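Local coordinates for protein twin-arginine translocation pathway signal (Rhodoferax ferrireducens, PDB 5IM2) that holds benzoate in its ligand pocket and probably serves as the extracytoplasmic solute-binding receptor of a TRAP-type transporter, at residues A[322-325]-A[326-329]; A[182-185]-A[186-189]; A[278-281]-A[282-286]; A[69-72]-A[73-77]. All coordinates share one frame; numbering follows the deposited sequence.

How the contacts relate
The four contacts form two pairs on opposite sides of the chain's centre. Contacts 1 and 2 have centres about 14 Å apart and touch: Glu324 OE2 lies 3.3 Å from Thr182 CA, and Phe328 CZ lies 3.7 Å from Ala183 N. Contacts 3 and 4, centres about 12 Å apart, are joined by a probable hydrogen bond of 2.9 Å from Trp71 NE1 to Asn286 O. The pairs stand well apart: contacts 1 and 4 have centres about 41 Å and nearest atoms about 33 Å apart. Contacts 1 and 2 flank the six-stranded sheet, contact 4 the five-stranded one. Both sheets supply benzoate-pocket residues, Arg192 and Phe263 among them, but none belongs to these contacts.

Contact 1 (A[322-325]-A[326-329])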
# COMPACT_ATOMS: atom_id res chain seq x y z
N ALA A 322 -7.20 -22.69 0.25
CA ALA A 322 -6.65 -22.51 -1.09
C ALA A 322 -7.64 -22.92 -2.18
O ALA A 322 -7.64 -22.32 -3.26
CB ALA A 322 -5.37 -23.35 -1.23
N LEU A 323 -8.45 -23.95 -1.91
CA LEU A 323 -9.43 -24.45 -2.87
C LEU A 323 -10.50 -23.41 -3.18
O LEU A 323 -10.86 -23.21 -4.34
CB LEU A 323 -10.08 -25.73 -2.35
CG LEU A 323 -11.01 -26.44 -3.32
CD1 LEU A 323 -10.23 -27.06 -4.49
CD2 LEU A 323 -11.83 -27.49 -2.58
N GLU A 324 -11.04 -22.77 -2.14
CA GLU A 324 -11.97 -21.67 -2.37
C GLU A 324 -11.26 -20.45 -2.95
O GLU A 324 -11.84 -19.71 -3.75
CB GLU A 324 -12.69 -21.30 -1.07
CG GLU A 324 -13.61 -20.07 -1.19
CD GLU A 324 -14.77 -20.25 -2.17
OE1 GLU A 324 -15.12 -21.40 -2.50
OE2 GLU A 324 -15.33 -19.23 -2.62
N ALA A 325 -10.02 -20.21 -2.54
CA ALA A 325 -9.28 -19.12 -3.14
C ALA A 325 -9.32 -19.23 -4.66
O ALA A 325 -9.37 -18.22 -5.34
CB ALA A 325 -7.85 -19.12 -2.62
N GLN A 326 -9.35 -20.46 -5.19
CA GLN A 326 -9.38 -20.63 -6.64
C GLN A 326 -10.64 -20.05 -7.25
O GLN A 326 -10.61 -19.55 -8.38
CB GLN A 326 -9.24 -22.11 -7.01
CG GLN A 326 -7.81 -22.61 -6.96
CD GLN A 326 -6.93 -21.94 -8.00
OE1 GLN A 326 -5.86 -21.42 -7.68
NE2 GLN A 326 -7.37 -21.95 -9.25
N GLU A 327 -11.75 -20.05 -6.50
CA GLU A 327 -12.98 -19.42 -7.00
C GLU A 327 -12.86 -17.90 -7.02
O GLU A 327 -13.39 -17.25 -7.93
CB GLU A 327 -14.17 -19.88 -6.16
CG GLU A 327 -14.47 -21.36 -6.31
CD GLU A 327 -14.71 -21.79 -7.77
OE1 GLU A 327 -15.63 -21.25 -8.42
OE2 GLU A 327 -13.96 -22.66 -8.27
N PHE A 328 -12.18 -17.32 -6.03
CA PHE A 328 -11.87 -15.89 -6.10
C PHE A 328 -11.01 -15.57 -7.33
O PHE A 328 -11.29 -14.60 -8.05
CB PHE A 328 -11.17 -15.44 -4.81
CG PHE A 328 -12.11 -15.24 -3.64
CD1 PHE A 328 -12.46 -16.30 -2.81
CD2 PHE A 328 -12.63 -13.98 -3.36
CE1 PHE A 328 -13.32 -16.10 -1.72
CE2 PHE A 328 -13.46 -13.78 -2.28
CZ PHE A 328 -13.82 -14.84 -1.46
N LYS A 329 -9.97 -16.37 -7.59
CA LYS A 329 -9.10 -16.06 -8.74
C LYS A 329 -9.87 -16.19 -10.04
O LYS A 329 -9.65 -15.42 -11.00
CB LYS A 329 -7.87 -16.97 -8.77
CG LYS A 329 -7.34 -17.40 -7.43
CD LYS A 329 -6.00 -18.11 -7.50
CE LYS A 329 -5.52 -18.47 -6.10
NZ LYS A 329 -4.19 -19.13 -6.08
O HOH W 1 -5.56 -21.34 -4.84
O HOH W 2 -12.10 -24.28 -6.46
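Glu324 and Phe328, one helical turn apart, make the dense side of this contact. Glu324 OE2 sits 3.8 Å from Phe328 CE1, with the carboxylate plane turned 86° from the ring plane. The acid reaches the ring because its CG stands opposite the backbone N (chi1 175°) and the chain then bends at chi2. The carbonyl oxygen of Glu324 meets the same ring at its edge, 3.6 Å from Phe328 CD1, while Phe251 packs edge-to-face against Phe328 from outside. Here helix 322-332 begins, just after the edge strand 316-320 of the six-stranded sheet. Its backbone pairing is uneven: Gln326 N makes weak bonds to Ala322 O and Leu323 O, Glu324 O takes Glu327 N at 2.8 Å and, weakly, Phe328 N, and Lys329 N makes a firmer i-4 bond to Ala325 O. The other flank is wet. One water donates to Ala322 O (2.8 Å) and Gln326 OE1, and accepts from Lys329 NZ, whose stronger partner is Gly255 O. A second water donates to Leu323 O (2.7 Å) and to Glu327 OE2 (3.1 Å), a carboxylate that is also salt-bridged to Arg330.

Contact 2 (A[182-185]-A[186-189])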
# COMPACT_ATOMS: atom_id res chain seq x y z
N THR A 182 -17.31 -17.54 1.03
CA THR A 182 -17.17 -17.65 -0.41
C THR A 182 -17.45 -16.30 -1.06
O THR A 182 -18.00 -15.38 -0.44
CB THR A 182 -18.15 -18.69 -0.99
OG1 THR A 182 -19.49 -18.22 -0.79
CG2 THR A 182 -18.01 -20.02 -0.28
N ALA A 183 -17.12 -16.20 -2.36
CA ALA A 183 -17.34 -14.95 -3.07
C ALA A 183 -18.81 -14.54 -3.09
O ALA A 183 -19.11 -13.34 -3.07
CB ALA A 183 -16.81 -15.05 -4.51
N ALA A 184 -19.74 -15.49 -3.14
CA ALA A 184 -21.16 -15.14 -3.10
C ALA A 184 -21.54 -14.36 -1.85
O ALA A 184 -22.54 -13.64 -1.85
CB ALA A 184 -22.03 -16.39 -3.17
N ASP A 185 -20.77 -14.50 -0.77
CA ASP A 185 -21.10 -13.78 0.46
C ASP A 185 -20.85 -12.28 0.32
O ASP A 185 -21.33 -11.50 1.15
CB ASP A 185 -20.29 -14.37 1.62
CG ASP A 185 -20.78 -15.78 2.03
OD1 ASP A 185 -22.00 -16.03 1.93
OD2 ASP A 185 -19.96 -16.63 2.46
N LEU A 186 -20.19 -11.86 -0.74
CA LEU A 186 -19.92 -10.44 -0.96
C LEU A 186 -21.00 -9.75 -1.76
O LEU A 186 -20.94 -8.52 -1.91
CB LEU A 186 -18.61 -10.25 -1.69
CG LEU A 186 -17.38 -10.56 -0.81
CD1 LEU A 186 -16.24 -10.87 -1.67
CD2 LEU A 186 -17.00 -9.39 0.06
N LYS A 187 -21.94 -10.50 -2.32
CA LYS A 187 -22.92 -9.94 -3.24
C LYS A 187 -23.66 -8.80 -2.59
O LYS A 187 -24.26 -8.97 -1.52
CB LYS A 187 -23.92 -11.02 -3.67
CG LYS A 187 -23.40 -12.03 -4.67
CD LYS A 187 -24.57 -12.75 -5.34
CE LYS A 187 -24.11 -13.89 -6.23
NZ LYS A 187 -25.27 -14.72 -6.67
N GLY A 188 -23.64 -7.64 -3.23
CA GLY A 188 -24.40 -6.48 -2.79
C GLY A 188 -23.85 -5.78 -1.57
O GLY A 188 -24.40 -4.75 -1.18
N LEU A 189 -22.79 -6.30 -0.94
CA LEU A 189 -22.16 -5.58 0.16
C LEU A 189 -21.41 -4.36 -0.33
O LEU A 189 -20.66 -4.42 -1.31
CB LEU A 189 -21.17 -6.47 0.91
CG LEU A 189 -21.71 -7.68 1.68
CD1 LEU A 189 -20.59 -8.28 2.54
CD2 LEU A 189 -22.89 -7.31 2.55
O HOH W 3 -23.84 -10.48 0.77
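Leu186 N donates to Ala183 O at 3.0 Å with an N-H...O angle of 162°, approaching from well above the carbonyl plane, consistent with the tight winding of a 3-10 turn. The same carbonyl oxygen of Ala183 lies 3.4 Å from Leu186 CB, so one atom of Ala183 meets both the amide and the root of the side chain. Just before Leu186, Asp185 OD2 reaches back to two amides ahead of the 3-10 segment, Thr182 N at 3.1 Å and Lys181 N, both gripped by one oxygen. Leu186 also opens a type II beta turn, closed by Leu189 N on Leu186 O. Lys187 follows with a second i-to-i-3 bond, its N to Ala184 O at 3.2 Å, the donor again far out of the carbonyl plane. With CG beside its own N (chi1 -75°), Lys187 lays CG 3.4 Å from Ala184 O before its extended chain runs on. Gly188 holds the third position of the turn with phi 74°, a positive value that favours glycine. Leu189 then turns back, its CD1 3.6 Å from Asp185 O. A water donates to Asp185 O at 2.7 Å and to Lys187 O, bridging the two carbonyls. The whole loop joins strand 171-175 to strand 190-193. Leu186 packs on Phe328 and Ala183 on Lys331, both of helix 322-332, while Gly188 and Leu189 already make backbone bonds to Gly206 and to Ile208 at the edge strand 208-211.

Contact 3 (A[278-281]-A[282-286])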
# COMPACT_ATOMS: atom_id res chain seq x y z
N ASP A 278 27.21 15.51 0.69
CA ASP A 278 27.40 14.52 1.74
C ASP A 278 26.07 14.08 2.35
O ASP A 278 25.87 12.89 2.65
CB ASP A 278 28.35 15.07 2.81
CG ASP A 278 27.88 16.38 3.39
OD1 ASP A 278 26.70 16.74 3.17
OD2 ASP A 278 28.68 17.07 4.07
N LEU A 279 25.12 15.01 2.51
CA LEU A 279 23.81 14.66 3.05
C LEU A 279 22.92 13.99 2.01
O LEU A 279 22.16 13.09 2.35
CB LEU A 279 23.14 15.92 3.61
CG LEU A 279 23.90 16.61 4.74
CD1 LEU A 279 23.07 17.77 5.28
CD2 LEU A 279 24.22 15.63 5.86
N ARG A 280 23.04 14.39 0.74
CA ARG A 280 22.37 13.66 -0.32
C ARG A 280 22.80 12.19 -0.31
O ARG A 280 21.97 11.30 -0.47
CB ARG A 280 22.65 14.32 -1.67
CG ARG A 280 21.98 13.62 -2.87
CD ARG A 280 21.76 14.54 -4.07
NE ARG A 280 22.99 15.24 -4.44
CZ ARG A 280 23.23 16.53 -4.23
NH1 ARG A 280 22.31 17.32 -3.67
NH2 ARG A 280 24.40 17.05 -4.59
N LYS A 281 24.09 11.93 -0.07
CA LYS A 281 24.54 10.54 -0.04
C LYS A 281 23.85 9.76 1.08
O LYS A 281 23.51 8.59 0.90
CB LYS A 281 26.06 10.48 0.13
CG LYS A 281 26.61 9.06 0.18
CD LYS A 281 28.12 9.04 0.23
CE LYS A 281 28.67 7.71 -0.28
NZ LYS A 281 30.07 7.86 -0.77
N ILE A 282 23.64 10.40 2.23
CA ILE A 282 22.93 9.75 3.33
C ILE A 282 21.50 9.42 2.91
O ILE A 282 20.99 8.32 3.16
CB ILE A 282 22.94 10.64 4.59
CG1 ILE A 282 24.37 10.94 5.05
CG2 ILE A 282 22.14 9.98 5.73
CD1 ILE A 282 25.11 9.74 5.54
N ILE A 283 20.83 10.38 2.28
CA ILE A 283 19.50 10.11 1.75
C ILE A 283 19.55 8.93 0.78
O ILE A 283 18.72 8.01 0.85
CB ILE A 283 18.91 11.38 1.10
CG1 ILE A 283 18.59 12.44 2.15
CG2 ILE A 283 17.63 11.08 0.33
CD1 ILE A 283 17.50 12.07 3.14
N ASP A 284 20.52 8.94 -0.15
CA ASP A 284 20.63 7.86 -1.14
C ASP A 284 20.87 6.51 -0.48
O ASP A 284 20.32 5.48 -0.91
CB ASP A 284 21.75 8.15 -2.13
CG ASP A 284 21.43 9.25 -3.10
OD1 ASP A 284 20.25 9.64 -3.22
OD2 ASP A 284 22.38 9.71 -3.76
N ASN A 285 21.68 6.48 0.57
CA ASN A 285 21.96 5.25 1.31
C ASN A 285 20.69 4.67 1.94
O ASN A 285 20.63 3.47 2.24
CB ASN A 285 22.98 5.52 2.42
CG ASN A 285 24.39 5.80 1.93
OD1 ASN A 285 24.74 5.55 0.77
ND2 ASN A 285 25.22 6.29 2.83
N ASN A 286 19.69 5.52 2.16
CA ASN A 286 18.43 5.14 2.76
C ASN A 286 17.30 5.22 1.74
O ASN A 286 16.15 5.48 2.09
CB ASN A 286 18.17 6.01 3.97
CG ASN A 286 19.09 5.65 5.11
OD1 ASN A 286 18.86 4.66 5.81
ND2 ASN A 286 20.18 6.41 5.27
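Two flat side-chain groups, the carboxylate of Asp284 and the amide of Asn285, each turn one face to a carbonyl oxygen four residues back. Arg280 O stands over the carboxylate, 3.4 Å from Asp284 CG; Lys281 O stands over the amide, 3.1 Å from Asn285 CG. Both groups lie in this position because chi1 (-72° and -70°) keeps CG beside the residue's own N, which bonds to the same oxygen: Asp284 N to Arg280 O and Asn285 N to Lys281 O, each 2.8 Å. The amide of Asn286 is used differently: Asn286 ND2 donates to Ile282 O at 3.0 Å, the acceptor lying close to the amide plane, and so covers that carbonyl in the last part of helix 277-285. Arg280 runs alongside Asp284, with Arg280 CG 4.0 Å from Asp284 OD2, but the charged groups do not meet: Arg280 NE and Asp284 OD2 stay 5.6 Å apart. Replacing Asp284 by alanine would probably leave Tyr272 OH, which bonds to OD1, without this acceptor and Arg280 without the nearby negative charge. The chemistry is thus one of separate outward bonds rather than an internal salt bridge: Arg280 NH1 and Asp284 both reach Tyr272, while Asn285 and Asn286 each offer an N-H to the Glu78 carboxylate, tying these residues to helix 62-78.

Contact 4 (A[69-72]-A[73-77]); sequences KVWM and DKVSK
Trp71 swings its indole away from its own N (chi1 -178°), on toward Val75, one turn later, whose CG1 lies opposite N (chi1 170°), leaving CG2 opposite the carbonyl carbon. These torsions set the methyl over the ring face: Val75 CG2 is 3.9 Å from the centroid of the six-membered ring of Trp71 and only 10° off its normal, a CH-pi contact. The methyl CG2 of Val75 also rests 3.3 Å from Trp71 O, to which Val75 N donates at 3.0 Å, so backbone and side chain of the valine press on the same residue. With an alanine at Trp71, the Val75 methyl would probably lose the surface it rests on, and the carbonyl of Asn286 its indole N-H donor. The turn belongs to helix 62-78, the crossover helix of a beta-alpha-beta unit whose strands 49-55 and 83-88 are parallel neighbours in the five-stranded sheet. Met72 packs down on Phe85 and Ala87, Ser76 OG bonds to Ile83 O, and Trp71 meets Thr291 of helix 289-301. On the exposed flank, Asp73 N donates to Lys69 O at 3.0 Å while its carboxylate lies flat over that same oxygen, Asp73 CG 3.1 Å away. The ends of Lys69 and Asp73 do not pair: Lys69 NZ and Asp73 OD2 stand 6.2 Å apart. Further along, Ser76 N donates to Met72 O at 2.8 Å.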
# COMPACT_ATOMS: atom_id res chain seq x y z
N LYS A 69 9.03 6.80 11.74
CA LYS A 69 9.94 7.31 12.77
C LYS A 69 11.29 6.62 12.70
O LYS A 69 12.33 7.24 12.93
CB LYS A 69 9.34 7.14 14.16
CG LYS A 69 8.24 8.17 14.47
CD LYS A 69 7.68 8.00 15.85
CE LYS A 69 8.66 8.39 16.91
NZ LYS A 69 7.96 8.49 18.22
N VAL A 70 11.28 5.33 12.41
CA VAL A 70 12.53 4.59 12.33
C VAL A 70 13.38 5.08 11.16
O VAL A 70 14.60 5.26 11.30
CB VAL A 70 12.22 3.09 12.23
CG1 VAL A 70 13.46 2.29 11.95
CG2 VAL A 70 11.56 2.62 13.52
N TRP A 71 12.76 5.31 10.01
CA TRP A 71 13.52 5.76 8.85
C TRP A 71 14.10 7.14 9.08
O TRP A 71 15.28 7.38 8.82
CB TRP A 71 12.62 5.74 7.60
CG TRP A 71 13.33 6.14 6.30
CD1 TRP A 71 14.00 5.31 5.44
CD2 TRP A 71 13.43 7.46 5.74
NE1 TRP A 71 14.49 6.03 4.38
CE2 TRP A 71 14.16 7.35 4.54
CE3 TRP A 71 12.97 8.72 6.12
CZ2 TRP A 71 14.46 8.45 3.75
CZ3 TRP A 71 13.26 9.81 5.32
CH2 TRP A 71 13.98 9.67 4.15
N MET A 72 13.28 8.09 9.56
CA MET A 72 13.79 9.43 9.84
C MET A 72 14.91 9.40 10.88
O MET A 72 15.90 10.15 10.77
CB MET A 72 12.64 10.32 10.33
CG MET A 72 11.72 10.74 9.20
SD MET A 72 10.43 11.87 9.77
CE MET A 72 9.14 10.69 10.19
N ASP A 73 14.76 8.59 11.92
CA ASP A 73 15.80 8.54 12.95
C ASP A 73 17.10 7.95 12.41
O ASP A 73 18.19 8.43 12.76
CB ASP A 73 15.31 7.74 14.15
CG ASP A 73 14.27 8.51 14.98
OD1 ASP A 73 14.07 9.71 14.70
OD2 ASP A 73 13.66 7.92 15.90
N LYS A 74 17.02 6.92 11.56
CA LYS A 74 18.22 6.34 10.96
C LYS A 74 18.93 7.37 10.10
O LYS A 74 20.16 7.52 10.17
CB LYS A 74 17.82 5.08 10.17
CG LYS A 74 18.88 4.46 9.26
CD LYS A 74 19.01 2.94 9.47
CE LYS A 74 18.39 2.11 8.34
NZ LYS A 74 19.22 0.91 8.00
N VAL A 75 18.17 8.12 9.29
CA VAL A 75 18.76 9.19 8.49
C VAL A 75 19.37 10.27 9.38
O VAL A 75 20.48 10.76 9.12
CB VAL A 75 17.70 9.77 7.54
CG1 VAL A 75 18.23 11.06 6.86
CG2 VAL A 75 17.28 8.70 6.53
N SER A 76 18.66 10.68 10.43
CA SER A 76 19.23 11.69 11.31
C SER A 76 20.50 11.19 11.98
O SER A 76 21.53 11.88 11.99
CB SER A 76 18.20 12.11 12.35
OG SER A 76 17.26 12.97 11.74
N LYS A 77 20.45 9.98 12.53
CA LYS A 77 21.62 9.44 13.25
C LYS A 77 22.81 9.28 12.32
O LYS A 77 23.94 9.65 12.67
CB LYS A 77 21.25 8.11 13.90
CG LYS A 77 22.43 7.20 14.22
CD LYS A 77 21.97 5.85 14.74
CE LYS A 77 22.26 5.69 16.23
NZ LYS A 77 23.72 5.63 16.49